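Local atomic coordinates of ecdysteroid-phosphate phosphatase (Bombyx mori, PDB entry 3C7T), a protein that removes the phosphate from inactive ecdysteroid 22-phosphates to release active moulting hormones and also acts as a protein tyrosine phosphatase, here represented by its phosphoglycerate-mutase-like domain. Residues Arg35-Leu40 with Ser253-Trp258; Glu14-Asp17 with Pro22-Pro25; Thr58-Leu63 with Val94-Gly99; Lys43-Ala48 with Gly52-Asp57; Tyr33-Lys36 with Pro41-Leu44. One frame throughout, in Å; residues are numbered along the deposited sequence.

Contact 1: Arg35-Leu40 with Ser253-Trp258; sequences RKDLNL and SGRFDW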
# COMPACT_ATOMS: atom_id res chain seq x y z
N ARG A 35 -13.88 12.36 0.22
CA ARG A 35 -12.61 11.71 0.56
C ARG A 35 -11.66 12.76 1.16
O ARG A 35 -11.31 13.76 0.50
CB ARG A 35 -11.97 11.07 -0.67
CG ARG A 35 -10.72 10.24 -0.35
CD ARG A 35 -10.03 9.78 -1.61
NE ARG A 35 -9.49 10.90 -2.39
CZ ARG A 35 -8.46 10.79 -3.24
NH1 ARG A 35 -7.81 9.64 -3.39
NH2 ARG A 35 -8.07 11.86 -3.92
N LYS A 36 -11.23 12.56 2.40
CA LYS A 36 -10.34 13.51 3.03
C LYS A 36 -8.90 13.00 3.26
O LYS A 36 -8.10 13.69 3.90
CB LYS A 36 -10.96 13.99 4.34
CG LYS A 36 -12.27 14.75 4.03
CD LYS A 36 -12.56 15.83 4.99
CE LYS A 36 -13.85 16.50 4.59
NZ LYS A 36 -14.52 16.99 5.83
N ASP A 37 -8.61 11.81 2.74
CA ASP A 37 -7.28 11.21 2.88
C ASP A 37 -7.06 10.31 1.69
O ASP A 37 -8.00 9.67 1.23
CB ASP A 37 -7.21 10.38 4.17
CG ASP A 37 -5.76 9.97 4.53
OD1 ASP A 37 -5.04 10.79 5.12
OD2 ASP A 37 -5.38 8.82 4.23
N LEU A 38 -5.81 10.22 1.21
CA LEU A 38 -5.55 9.40 0.02
C LEU A 38 -5.74 7.92 0.25
O LEU A 38 -5.98 7.18 -0.69
CB LEU A 38 -4.16 9.63 -0.56
CG LEU A 38 -3.87 11.04 -1.04
CD1 LEU A 38 -2.40 11.06 -1.46
CD2 LEU A 38 -4.80 11.39 -2.22
N ASN A 39 -5.63 7.48 1.51
CA ASN A 39 -5.81 6.08 1.82
C ASN A 39 -7.28 5.74 2.16
O ASN A 39 -7.62 4.60 2.48
CB ASN A 39 -4.83 5.69 2.96
CG ASN A 39 -4.69 4.20 3.13
OD1 ASN A 39 -4.74 3.43 2.17
ND2 ASN A 39 -4.48 3.77 4.39
N LEU A 40 -8.18 6.72 2.02
CA LEU A 40 -9.62 6.43 2.15
C LEU A 40 -10.26 6.03 0.80
O LEU A 40 -9.73 6.36 -0.27
CB LEU A 40 -10.38 7.64 2.74
CG LEU A 40 -10.19 7.90 4.24
CD1 LEU A 40 -10.69 9.27 4.60
CD2 LEU A 40 -10.89 6.84 5.08
N SER A 253 2.82 5.03 7.95
CA SER A 253 3.18 6.35 7.47
C SER A 253 2.09 7.28 7.94
O SER A 253 0.89 7.05 7.66
CB SER A 253 3.33 6.38 5.93
OG SER A 253 3.82 7.67 5.53
N GLY A 254 2.50 8.33 8.65
CA GLY A 254 1.58 9.29 9.21
C GLY A 254 1.10 10.33 8.22
O GLY A 254 1.52 10.34 7.04
N ARG A 255 0.22 11.19 8.71
CA ARG A 255 -0.47 12.15 7.87
C ARG A 255 0.26 13.51 7.92
O ARG A 255 0.49 14.06 9.00
CB ARG A 255 -1.92 12.25 8.37
CG ARG A 255 -2.91 12.76 7.39
CD ARG A 255 -4.34 12.40 7.84
NE ARG A 255 -5.37 13.00 6.99
CZ ARG A 255 -5.93 14.19 7.20
NH1 ARG A 255 -5.57 14.93 8.23
NH2 ARG A 255 -6.85 14.66 6.37
N PHE A 256 0.64 14.03 6.75
CA PHE A 256 1.37 15.29 6.67
C PHE A 256 0.43 16.48 6.82
O PHE A 256 -0.69 16.46 6.28
CB PHE A 256 2.10 15.39 5.33
CG PHE A 256 2.88 16.66 5.16
CD1 PHE A 256 3.85 17.01 6.08
CD2 PHE A 256 2.67 17.47 4.06
CE1 PHE A 256 4.57 18.15 5.94
CE2 PHE A 256 3.40 18.62 3.89
CZ PHE A 256 4.35 18.98 4.83
N ASP A 257 0.88 17.54 7.51
CA ASP A 257 0.10 18.79 7.63
C ASP A 257 0.90 19.92 6.97
O ASP A 257 1.90 20.39 7.52
CB ASP A 257 -0.20 19.10 9.10
CG ASP A 257 -0.99 20.41 9.30
OD1 ASP A 257 -1.34 21.11 8.32
OD2 ASP A 257 -1.27 20.75 10.49
N TRP A 258 0.49 20.31 5.76
CA TRP A 258 1.28 21.25 4.96
C TRP A 258 1.56 22.58 5.67
O TRP A 258 2.53 23.29 5.33
CB TRP A 258 0.61 21.52 3.61
CG TRP A 258 -0.71 22.22 3.70
CD1 TRP A 258 -1.95 21.64 3.79
CD2 TRP A 258 -0.94 23.64 3.71
NE1 TRP A 258 -2.92 22.60 3.87
CE2 TRP A 258 -2.33 23.84 3.82
CE3 TRP A 258 -0.10 24.77 3.64
CZ2 TRP A 258 -2.92 25.13 3.86
CZ3 TRP A 258 -0.68 26.07 3.69
CH2 TRP A 258 -2.07 26.23 3.79
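Lys-36 and Asp-37 receive the side chain of Arg-255 at an Asx turn, where the long loop that follows strand 32-33 of this histidine phosphatase domain meets the C-terminal tail of the same chain. At Lys-36 it is the backbone that takes part: its O accepts from Arg-255 NH2 at 2.9 Å, with an N-H...O angle of 157°, and lies in the guanidinium plane. The lysine side chain leads off instead to helix 23-27 and strand 28-29, where NZ meets His-26 O and forms a salt bridge with Glu-29. Asp-37 comes next and divides its carboxylate between two tasks. OD1 forms a salt bridge with Arg-255 NE at 2.9 Å, met on its anti side and somewhat out of the carboxylate plane, the two charged planes lying 30° apart. OD2 turns back to Asn-39 N, 3.0 Å away and above the carboxylate plane; it is also bonded to Tyr-20 OH and to Ile-249 N of the second subunit. A type I turn runs from Asp-37 to Leu-40, closed by Leu-40 N on Asp-37 O. Within it, the side-chain amide of Asn-39 reaches Glu-14 and Leu-63, and also Ile-249 O of the second subunit, placing the turn at the dimer interface. From the tail, Arg-255 reaches over with CG anti to the backbone N (chi1 -158°) and its chain extended to NE, passing Asp-37 in the opposite direction. This path also carries Arg-255 CD to 3.2 Å from Asp-37 OD1.

Contact 2: Glu14-Asp17 with Pro22-Pro25; sequences ERVD and PWVP. With WO4 (tungstate(VI)ion), chain E.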
# COMPACT_ATOMS: atom_id res chain seq x y z
N GLU A 14 -6.21 -4.15 5.45
CA GLU A 14 -6.25 -3.01 6.38
C GLU A 14 -7.62 -2.35 6.45
O GLU A 14 -8.21 -2.03 5.42
CB GLU A 14 -5.21 -1.96 5.95
CG GLU A 14 -5.15 -0.72 6.84
CD GLU A 14 -4.10 0.28 6.40
OE1 GLU A 14 -4.31 1.02 5.40
OE2 GLU A 14 -3.06 0.35 7.09
N ARG A 15 -8.12 -2.14 7.68
CA ARG A 15 -9.46 -1.58 7.90
C ARG A 15 -9.45 -0.06 8.04
O ARG A 15 -8.60 0.50 8.76
CB ARG A 15 -10.04 -2.16 9.21
CG ARG A 15 -10.47 -3.62 9.08
CD ARG A 15 -10.71 -4.22 10.44
NE ARG A 15 -11.82 -3.60 11.19
CZ ARG A 15 -12.44 -4.20 12.21
NH1 ARG A 15 -12.06 -5.40 12.62
NH2 ARG A 15 -13.46 -3.59 12.85
N VAL A 16 -10.44 0.62 7.45
CA VAL A 16 -10.54 2.06 7.65
C VAL A 16 -10.69 2.39 9.15
O VAL A 16 -10.03 3.28 9.67
CB VAL A 16 -11.75 2.69 6.87
CG1 VAL A 16 -11.95 4.15 7.29
CG2 VAL A 16 -11.51 2.59 5.35
N ASP A 17 -11.60 1.71 9.84
CA ASP A 17 -11.93 2.06 11.25
C ASP A 17 -10.76 1.88 12.22
O ASP A 17 -10.71 2.54 13.27
CB ASP A 17 -13.22 1.36 11.72
CG ASP A 17 -13.08 -0.15 11.82
OD1 ASP A 17 -12.08 -0.76 11.38
OD2 ASP A 17 -14.03 -0.80 12.34
N PRO A 22 -12.57 9.18 14.08
CA PRO A 22 -14.01 9.34 13.74
C PRO A 22 -14.22 9.68 12.25
O PRO A 22 -14.68 10.76 11.90
CB PRO A 22 -14.46 10.48 14.67
CG PRO A 22 -13.24 11.28 14.90
CD PRO A 22 -12.05 10.34 14.82
N TRP A 23 -13.90 8.73 11.37
CA TRP A 23 -13.82 9.05 9.94
C TRP A 23 -15.17 9.36 9.30
O TRP A 23 -15.25 10.21 8.41
CB TRP A 23 -13.06 7.94 9.15
CG TRP A 23 -13.82 6.70 9.02
CD1 TRP A 23 -13.97 5.72 9.97
CD2 TRP A 23 -14.57 6.27 7.88
NE1 TRP A 23 -14.78 4.71 9.49
CE2 TRP A 23 -15.15 5.02 8.20
CE3 TRP A 23 -14.80 6.82 6.60
CZ2 TRP A 23 -15.97 4.30 7.29
CZ3 TRP A 23 -15.61 6.08 5.68
CH2 TRP A 23 -16.17 4.84 6.04
N VAL A 24 -16.25 8.74 9.81
CA VAL A 24 -17.58 8.97 9.24
C VAL A 24 -18.06 10.42 9.48
O VAL A 24 -18.32 11.13 8.50
CB VAL A 24 -18.60 7.87 9.66
CG1 VAL A 24 -20.03 8.25 9.24
CG2 VAL A 24 -18.19 6.52 9.07
N PRO A 25 -18.11 10.88 10.75
CA PRO A 25 -18.51 12.28 10.92
C PRO A 25 -17.52 13.26 10.33
O PRO A 25 -17.92 14.36 9.92
CB PRO A 25 -18.63 12.46 12.45
CG PRO A 25 -17.86 11.40 13.04
CD PRO A 25 -17.87 10.23 12.06
W WO4 E . -10.63 -8.81 11.93
O1 WO4 E . -9.45 -10.29 11.54
O2 WO4 E . -11.02 -9.24 13.82
O3 WO4 E . -9.92 -6.96 12.10
O4 WO4 E . -12.42 -8.85 11.12
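Val-16 sets a methyl group squarely over the face of the indole of Trp-23, and nearly all of the tight packing here is in that meeting. CG1 stands 3.4 Å from the centroid of the five-membered ring of Trp-23, 8° off the ring normal, a CH-pi contact made almost straight down onto the face. The same methyl is 3.4 Å from both CD2 and CE2 of Trp-23, the bond shared by the two rings. Val-16 holds CG1 anti to its backbone N (chi1 171°), and the two side chains cross at about a right angle. Val-24 CG2 covers the opposite face of the indole, so the ring is clamped between two valines. Packing is looser beside it: Asp-17 approaches Trp-23 NE1 obliquely, its CA and CB each 4.3 Å away, and its carboxylate leads off towards Arg-15. There Arg-15 grips Asp-17 side-on, NE to OD1 and NH2 to OD2, each bond using the syn lone pair of its oxygen. This pairing fixes the guanidinium's rotation and leaves NH1 directed at the tungstate, whose O3 it meets at 2.7 Å near the guanidinium plane. Arg-11, Arg-92, His-192, Ala-193 and Lys-224 also bond the anion, which lies where phosphate would be expected. Asp-17 is thus a second-shell residue of the basic phosphate pocket found in the histidine phosphatase superfamily.

Contact 3: Thr58-Leu63 with Val94-Gly99; sequences TPLTRL and VETAQG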
# COMPACT_ATOMS: atom_id res chain seq x y z
N THR A 58 -17.00 -1.44 8.49
CA THR A 58 -15.92 -0.65 7.85
C THR A 58 -15.50 -1.13 6.45
O THR A 58 -15.46 -2.33 6.18
CB THR A 58 -14.69 -0.62 8.78
OG1 THR A 58 -13.75 0.36 8.30
CG2 THR A 58 -14.04 -2.01 8.86
N PRO A 59 -15.20 -0.19 5.53
CA PRO A 59 -14.53 -0.53 4.26
C PRO A 59 -13.06 -0.87 4.52
O PRO A 59 -12.53 -0.56 5.60
CB PRO A 59 -14.56 0.79 3.49
CG PRO A 59 -15.57 1.65 4.17
CD PRO A 59 -15.53 1.25 5.61
N LEU A 60 -12.40 -1.48 3.54
CA LEU A 60 -10.92 -1.47 3.51
C LEU A 60 -10.41 -0.10 3.13
O LEU A 60 -11.07 0.63 2.39
CB LEU A 60 -10.40 -2.44 2.45
CG LEU A 60 -10.70 -3.93 2.53
CD1 LEU A 60 -10.05 -4.61 1.32
CD2 LEU A 60 -10.16 -4.51 3.86
N THR A 61 -9.19 0.22 3.58
CA THR A 61 -8.44 1.38 3.09
C THR A 61 -7.97 1.04 1.67
O THR A 61 -8.08 -0.12 1.23
CB THR A 61 -7.19 1.61 3.95
OG1 THR A 61 -6.40 0.42 3.94
CG2 THR A 61 -7.63 1.94 5.40
N ARG A 62 -7.43 2.05 0.97
CA ARG A 62 -6.75 1.81 -0.33
C ARG A 62 -5.65 0.77 -0.16
O ARG A 62 -5.53 -0.13 -1.00
CB ARG A 62 -6.22 3.12 -0.93
CG ARG A 62 -7.30 4.15 -1.38
CD ARG A 62 -8.21 3.63 -2.50
NE ARG A 62 -7.45 3.28 -3.71
CZ ARG A 62 -7.11 4.14 -4.67
NH1 ARG A 62 -7.41 5.42 -4.57
NH2 ARG A 62 -6.42 3.70 -5.74
N LEU A 63 -4.88 0.89 0.91
CA LEU A 63 -3.80 -0.06 1.17
C LEU A 63 -4.39 -1.45 1.36
O LEU A 63 -3.81 -2.44 0.93
CB LEU A 63 -3.03 0.34 2.42
CG LEU A 63 -1.91 -0.62 2.83
CD1 LEU A 63 -1.05 -1.05 1.62
CD2 LEU A 63 -1.08 -0.01 3.94
N VAL A 94 -15.51 -9.13 1.95
CA VAL A 94 -15.94 -9.13 0.54
C VAL A 94 -15.01 -8.25 -0.32
O VAL A 94 -14.64 -8.62 -1.44
CB VAL A 94 -17.41 -8.70 0.38
CG1 VAL A 94 -17.83 -8.87 -1.08
CG2 VAL A 94 -18.31 -9.58 1.29
N GLU A 95 -14.61 -7.10 0.20
CA GLU A 95 -13.66 -6.28 -0.56
C GLU A 95 -12.30 -6.94 -0.67
O GLU A 95 -11.67 -6.82 -1.71
CB GLU A 95 -13.53 -4.88 0.04
CG GLU A 95 -14.82 -4.05 -0.06
CD GLU A 95 -14.61 -2.61 0.45
OE1 GLU A 95 -13.98 -2.43 1.51
OE2 GLU A 95 -15.09 -1.66 -0.20
N THR A 96 -11.86 -7.66 0.36
CA THR A 96 -10.60 -8.38 0.25
C THR A 96 -10.71 -9.43 -0.86
O THR A 96 -9.78 -9.63 -1.66
CB THR A 96 -10.20 -8.99 1.58
OG1 THR A 96 -10.11 -7.93 2.54
CG2 THR A 96 -8.81 -9.73 1.47
N ALA A 97 -11.86 -10.08 -0.91
CA ALA A 97 -12.10 -11.12 -1.92
C ALA A 97 -11.99 -10.52 -3.32
O ALA A 97 -11.37 -11.12 -4.22
CB ALA A 97 -13.48 -11.77 -1.69
N GLN A 98 -12.60 -9.35 -3.52
CA GLN A 98 -12.50 -8.70 -4.83
C GLN A 98 -11.07 -8.28 -5.16
O GLN A 98 -10.61 -8.52 -6.27
CB GLN A 98 -13.45 -7.51 -4.95
CG GLN A 98 -13.52 -6.95 -6.38
CD GLN A 98 -14.01 -7.98 -7.37
OE1 GLN A 98 -15.04 -8.62 -7.15
NE2 GLN A 98 -13.28 -8.16 -8.47
N GLY A 99 -10.36 -7.65 -4.22
CA GLY A 99 -8.95 -7.29 -4.45
C GLY A 99 -8.13 -8.52 -4.79
O GLY A 99 -7.33 -8.52 -5.74
O HOH W 1 -12.82 0.19 0.43
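With CG anti to the carbonyl carbon (chi1 -66°) and the chain extended at chi2, Glu-95 reaches out from helix 91-104 to the backbone of the loop before helix 62-77. Leu-60 has a similar first torsion, -61°, and runs past Glu-95 in the opposite direction, so the Glu-95 carboxylate arrives at the backbone N of Leu-60. Leu-60 N donates to Glu-95 OE1 at 2.7 Å with an N-H...O angle of 168°, meeting the oxygen nearly along its C-O axis. The apolar part of the passage brings Leu-60 CD1 to 3.7 Å from Glu-95 CB, while Pro-59 CA lies 3.4 Å from Glu-95 OE1. A water lies 2.7 Å from Leu-60 O and 3.0 Å from Glu-95 OE2, the second a weak bond, with more acceptors in reach than it has protons. Further along the helix, Leu-60 crosses Thr-96 at about a right angle, its CD1 touching Thr-96 OG1 at 3.5 Å. That hydroxyl is bonded to Arg-92 O and Gly-13 N, beside the loop of His-12, the residue that forms the phosphohistidine intermediate. Thr-61, which caps helix 62-77, hands its hydroxyl to Glu-14. The direct, nearly straight bond thus carries the polar link, the water adding a weak one, and the hydrogen bond from Leu-60 N probably helps to stabilise the negative charge of Glu-95.

Contact 4: Lys43-Ala48 with Gly52-Asp57; sequences KLAHRA and GGYVKD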
# COMPACT_ATOMS: atom_id res chain seq x y z
N LYS A 43 -14.91 6.61 -3.21
CA LYS A 43 -16.34 6.85 -3.04
C LYS A 43 -16.88 5.70 -2.23
O LYS A 43 -16.25 4.65 -2.14
CB LYS A 43 -17.05 6.92 -4.41
CG LYS A 43 -17.14 5.57 -5.13
CD LYS A 43 -17.86 5.70 -6.48
CE LYS A 43 -19.38 5.72 -6.28
NZ LYS A 43 -20.13 5.93 -7.57
N LEU A 44 -18.05 5.90 -1.64
CA LEU A 44 -18.72 4.84 -0.90
C LEU A 44 -20.02 4.50 -1.61
O LEU A 44 -20.82 5.38 -1.89
CB LEU A 44 -19.01 5.28 0.53
CG LEU A 44 -17.77 5.59 1.39
CD1 LEU A 44 -18.18 6.14 2.74
CD2 LEU A 44 -16.92 4.36 1.56
N ALA A 45 -20.21 3.22 -1.91
CA ALA A 45 -21.43 2.76 -2.56
C ALA A 45 -22.62 2.96 -1.65
O ALA A 45 -22.49 2.90 -0.43
CB ALA A 45 -21.31 1.28 -2.92
N HIS A 46 -23.78 3.17 -2.26
CA HIS A 46 -25.00 3.25 -1.48
C HIS A 46 -25.24 1.94 -0.71
O HIS A 46 -25.01 0.84 -1.23
CB HIS A 46 -26.19 3.57 -2.39
CG HIS A 46 -27.51 3.39 -1.72
ND1 HIS A 46 -27.98 4.28 -0.77
CD2 HIS A 46 -28.45 2.42 -1.83
CE1 HIS A 46 -29.16 3.87 -0.34
NE2 HIS A 46 -29.47 2.75 -0.97
N ARG A 47 -25.70 2.07 0.52
CA ARG A 47 -26.16 0.91 1.28
C ARG A 47 -27.36 1.34 2.10
O ARG A 47 -27.49 2.52 2.44
CB ARG A 47 -25.06 0.35 2.18
CG ARG A 47 -24.57 1.31 3.26
CD ARG A 47 -23.38 0.71 4.01
NE ARG A 47 -23.72 -0.47 4.80
CZ ARG A 47 -22.82 -1.30 5.32
NH1 ARG A 47 -21.53 -1.09 5.09
NH2 ARG A 47 -23.20 -2.34 6.05
N ALA A 48 -28.24 0.39 2.40
CA ALA A 48 -29.48 0.71 3.10
C ALA A 48 -29.25 1.43 4.43
O ALA A 48 -30.02 2.31 4.80
CB ALA A 48 -30.31 -0.55 3.32
N GLY A 52 -24.35 5.30 8.90
CA GLY A 52 -24.38 4.50 10.12
C GLY A 52 -23.94 3.07 9.84
O GLY A 52 -23.27 2.43 10.65
N GLY A 53 -24.31 2.56 8.66
CA GLY A 53 -23.93 1.22 8.25
C GLY A 53 -22.41 1.10 8.11
O GLY A 53 -21.82 0.07 8.48
N TYR A 54 -21.79 2.16 7.59
CA TYR A 54 -20.32 2.19 7.42
C TYR A 54 -19.57 2.33 8.74
O TYR A 54 -18.44 1.86 8.84
CB TYR A 54 -19.87 3.27 6.43
CG TYR A 54 -20.12 2.87 4.98
CD1 TYR A 54 -19.44 1.77 4.42
CD2 TYR A 54 -21.03 3.57 4.17
CE1 TYR A 54 -19.66 1.39 3.10
CE2 TYR A 54 -21.25 3.19 2.83
CZ TYR A 54 -20.56 2.10 2.31
OH TYR A 54 -20.74 1.70 1.01
N VAL A 55 -20.18 2.99 9.72
CA VAL A 55 -19.62 2.98 11.09
C VAL A 55 -19.54 1.53 11.61
O VAL A 55 -18.51 1.10 12.12
CB VAL A 55 -20.44 3.86 12.07
CG1 VAL A 55 -19.92 3.73 13.48
CG2 VAL A 55 -20.41 5.30 11.64
N LYS A 56 -20.63 0.79 11.45
CA LYS A 56 -20.72 -0.60 11.93
C LYS A 56 -19.96 -1.63 11.09
O LYS A 56 -19.63 -2.73 11.58
CB LYS A 56 -22.19 -1.02 12.00
CG LYS A 56 -23.00 -0.26 13.03
CD LYS A 56 -24.49 -0.45 12.84
CE LYS A 56 -25.22 0.11 14.05
NZ LYS A 56 -26.46 0.84 13.67
N ASP A 57 -19.70 -1.29 9.83
CA ASP A 57 -19.23 -2.28 8.85
C ASP A 57 -18.21 -1.59 7.95
O ASP A 57 -18.51 -1.20 6.83
CB ASP A 57 -20.45 -2.85 8.07
CG ASP A 57 -20.07 -3.99 7.09
OD1 ASP A 57 -19.12 -4.78 7.39
OD2 ASP A 57 -20.75 -4.09 6.04
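Arg-47 and Leu-44 take opposite faces of the Tyr-54 ring, while the phenol oxygen reaches the backbone between them. Tyr-54 OH donates to Ala-45 O at 2.6 Å, and this carbonyl lies near the ring plane, at its edge; the bond satisfies a backbone acceptor in a segment without regular helix or strand. Over one face, Arg-47 CD sits 3.5 Å from the ring centroid in a CH-pi contact, and CZ follows at 4.8 Å as a cation-pi partner, with guanidinium and ring planes 82° apart. Leu-44 CD1 lies over the other face, towards the rim, and its CB is 3.8 Å from Tyr-54 CE2. Arg-47 starts with CG between its backbone N and carbonyl carbon (chi1 63°) and bends at chi3, which turns its charged end over the helix towards Asp-57. Both terminal nitrogens converge on one oxygen: Arg-47 NH2 is 3.0 Å and NH1 3.2 Å from Asp-57 OD2, in a salt bridge with the planes perpendicular. NH2 has a further salt-bridge partner in Asp-131. Asp-57 OD1 accepts from Leu-91 N. The two acids probably balance the charge of the buried arginine. Gly-53, with no side chain, lets the arginine lie close over the helix backbone. The contact folds the loop after strand 32-33 back along helix 50-56; Trp-23 of helix 23-27 and Pro-59 of the loop before helix 62-77 pack against both Leu-44 and Tyr-54.

Contact 5: Tyr33-Lys36 with Pro41-Leu44; sequences YVRK and PLKL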
# COMPACT_ATOMS: atom_id res chain seq x y z
N TYR A 33 -20.45 11.81 1.33
CA TYR A 33 -19.05 11.41 1.61
C TYR A 33 -18.07 12.26 0.81
O TYR A 33 -18.23 12.39 -0.41
CB TYR A 33 -18.86 9.94 1.28
CG TYR A 33 -17.41 9.47 1.36
CD1 TYR A 33 -16.77 9.38 2.60
CD2 TYR A 33 -16.70 9.13 0.21
CE1 TYR A 33 -15.43 8.95 2.69
CE2 TYR A 33 -15.37 8.70 0.28
CZ TYR A 33 -14.75 8.62 1.52
OH TYR A 33 -13.44 8.19 1.60
N VAL A 34 -17.06 12.82 1.48
CA VAL A 34 -15.96 13.52 0.82
C VAL A 34 -14.69 12.77 1.19
O VAL A 34 -14.45 12.55 2.37
CB VAL A 34 -15.82 14.98 1.30
CG1 VAL A 34 -14.54 15.61 0.74
CG2 VAL A 34 -17.09 15.83 0.96
N ARG A 35 -13.88 12.36 0.22
CA ARG A 35 -12.61 11.71 0.56
C ARG A 35 -11.66 12.76 1.16
O ARG A 35 -11.31 13.76 0.50
CB ARG A 35 -11.97 11.07 -0.67
CG ARG A 35 -10.72 10.24 -0.35
CD ARG A 35 -10.03 9.78 -1.61
NE ARG A 35 -9.49 10.90 -2.39
CZ ARG A 35 -8.46 10.79 -3.24
NH1 ARG A 35 -7.81 9.64 -3.39
NH2 ARG A 35 -8.07 11.86 -3.92
N LYS A 36 -11.23 12.56 2.40
CA LYS A 36 -10.34 13.51 3.03
C LYS A 36 -8.90 13.00 3.26
O LYS A 36 -8.10 13.69 3.90
CB LYS A 36 -10.96 13.99 4.34
CG LYS A 36 -12.27 14.75 4.03
CD LYS A 36 -12.56 15.83 4.99
CE LYS A 36 -13.85 16.50 4.59
NZ LYS A 36 -14.52 16.99 5.83
N PRO A 41 -11.40 5.32 0.85
CA PRO A 41 -12.08 4.98 -0.42
C PRO A 41 -12.33 6.21 -1.30
O PRO A 41 -12.57 7.29 -0.79
CB PRO A 41 -13.40 4.38 0.04
CG PRO A 41 -13.10 3.85 1.44
CD PRO A 41 -12.13 4.80 2.03
N LEU A 42 -12.26 6.03 -2.61
CA LEU A 42 -12.56 7.12 -3.55
C LEU A 42 -14.03 7.58 -3.42
O LEU A 42 -14.34 8.77 -3.50
CB LEU A 42 -12.29 6.66 -4.98
CG LEU A 42 -10.82 6.48 -5.36
CD1 LEU A 42 -10.70 5.83 -6.74
CD2 LEU A 42 -10.13 7.82 -5.33
N LYS A 43 -14.91 6.61 -3.21
CA LYS A 43 -16.34 6.85 -3.04
C LYS A 43 -16.88 5.70 -2.23
O LYS A 43 -16.25 4.65 -2.14
CB LYS A 43 -17.05 6.92 -4.41
CG LYS A 43 -17.14 5.57 -5.13
CD LYS A 43 -17.86 5.70 -6.48
CE LYS A 43 -19.38 5.72 -6.28
NZ LYS A 43 -20.13 5.93 -7.57
N LEU A 44 -18.05 5.90 -1.64
CA LEU A 44 -18.72 4.84 -0.90
C LEU A 44 -20.02 4.50 -1.61
O LEU A 44 -20.82 5.38 -1.89
CB LEU A 44 -19.01 5.28 0.53
CG LEU A 44 -17.77 5.59 1.39
CD1 LEU A 44 -18.18 6.14 2.74
CD2 LEU A 44 -16.92 4.36 1.56
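Tyr-33 and Pro-41 share the one hydrogen bond between these segments: Tyr-33 OH donates to Pro-41 O at 2.7 Å, in the carbonyl plane and on a lone pair, with a C=O...O angle of 137°. The same carbonyl oxygen lies in the ring plane at the edge of Tyr-33, 3.3 Å from CE2. CG of Tyr-33 stands anti to the backbone N (chi1 172°), sending the ring across to the returning chain. The CH-pi contact comes from Leu-44, which crosses the tyrosine at about a right angle; its CD1 sits over the ring face, 3.8 Å from the centroid and offset towards the rim, and is nearest at Tyr-33 CD1, 3.5 Å away. The backbone N of Arg-35 lies over the opposite face. The segments form the two arms of a loop that leaves the two-stranded antiparallel sheet of 28-29 and 32-33, doubles back and runs on towards helix 50-56. Van der Waals packing joins the two arms where Arg-35 and Leu-42 lie side by side and point the same way. Leu-42 CD2 is set over a face of the guanidinium, 3.5 Å from Arg-35 NH1, and the aliphatic part of the arginine passes Pro-41 O, with CG at 3.5 Å. Met-77 of the second subunit packs on both Arg-35 and Leu-42.

Contacts 2, 4 and 5 meet in an apolar cluster: Trp-23 CZ3 lies 3.9 Å from Leu-44 CD1, and Leu-44 itself serves both contacts 4 and 5. Pro-59 of contact 3 joins this cluster, its CG 3.9 Å from Tyr-54 CD1. Contact 1 joins through Asn-39, whose ND2 is 2.9 Å from Glu-14 OE1 and whose OD1 is 2.8 Å from Leu-63 N, linking it to contacts 2 and 3. Only contact 2 holds a residue that binds the tungstate, Arg-15, but in contact 3 the side chain of Thr-96 lies about 3 Å from that of His-12. The side chain of Asp-57 in contact 4 is about 9 Å from the tungstate. Contacts 1, 3 and 5, and Glu-14 of contact 2, also touch the second subunit.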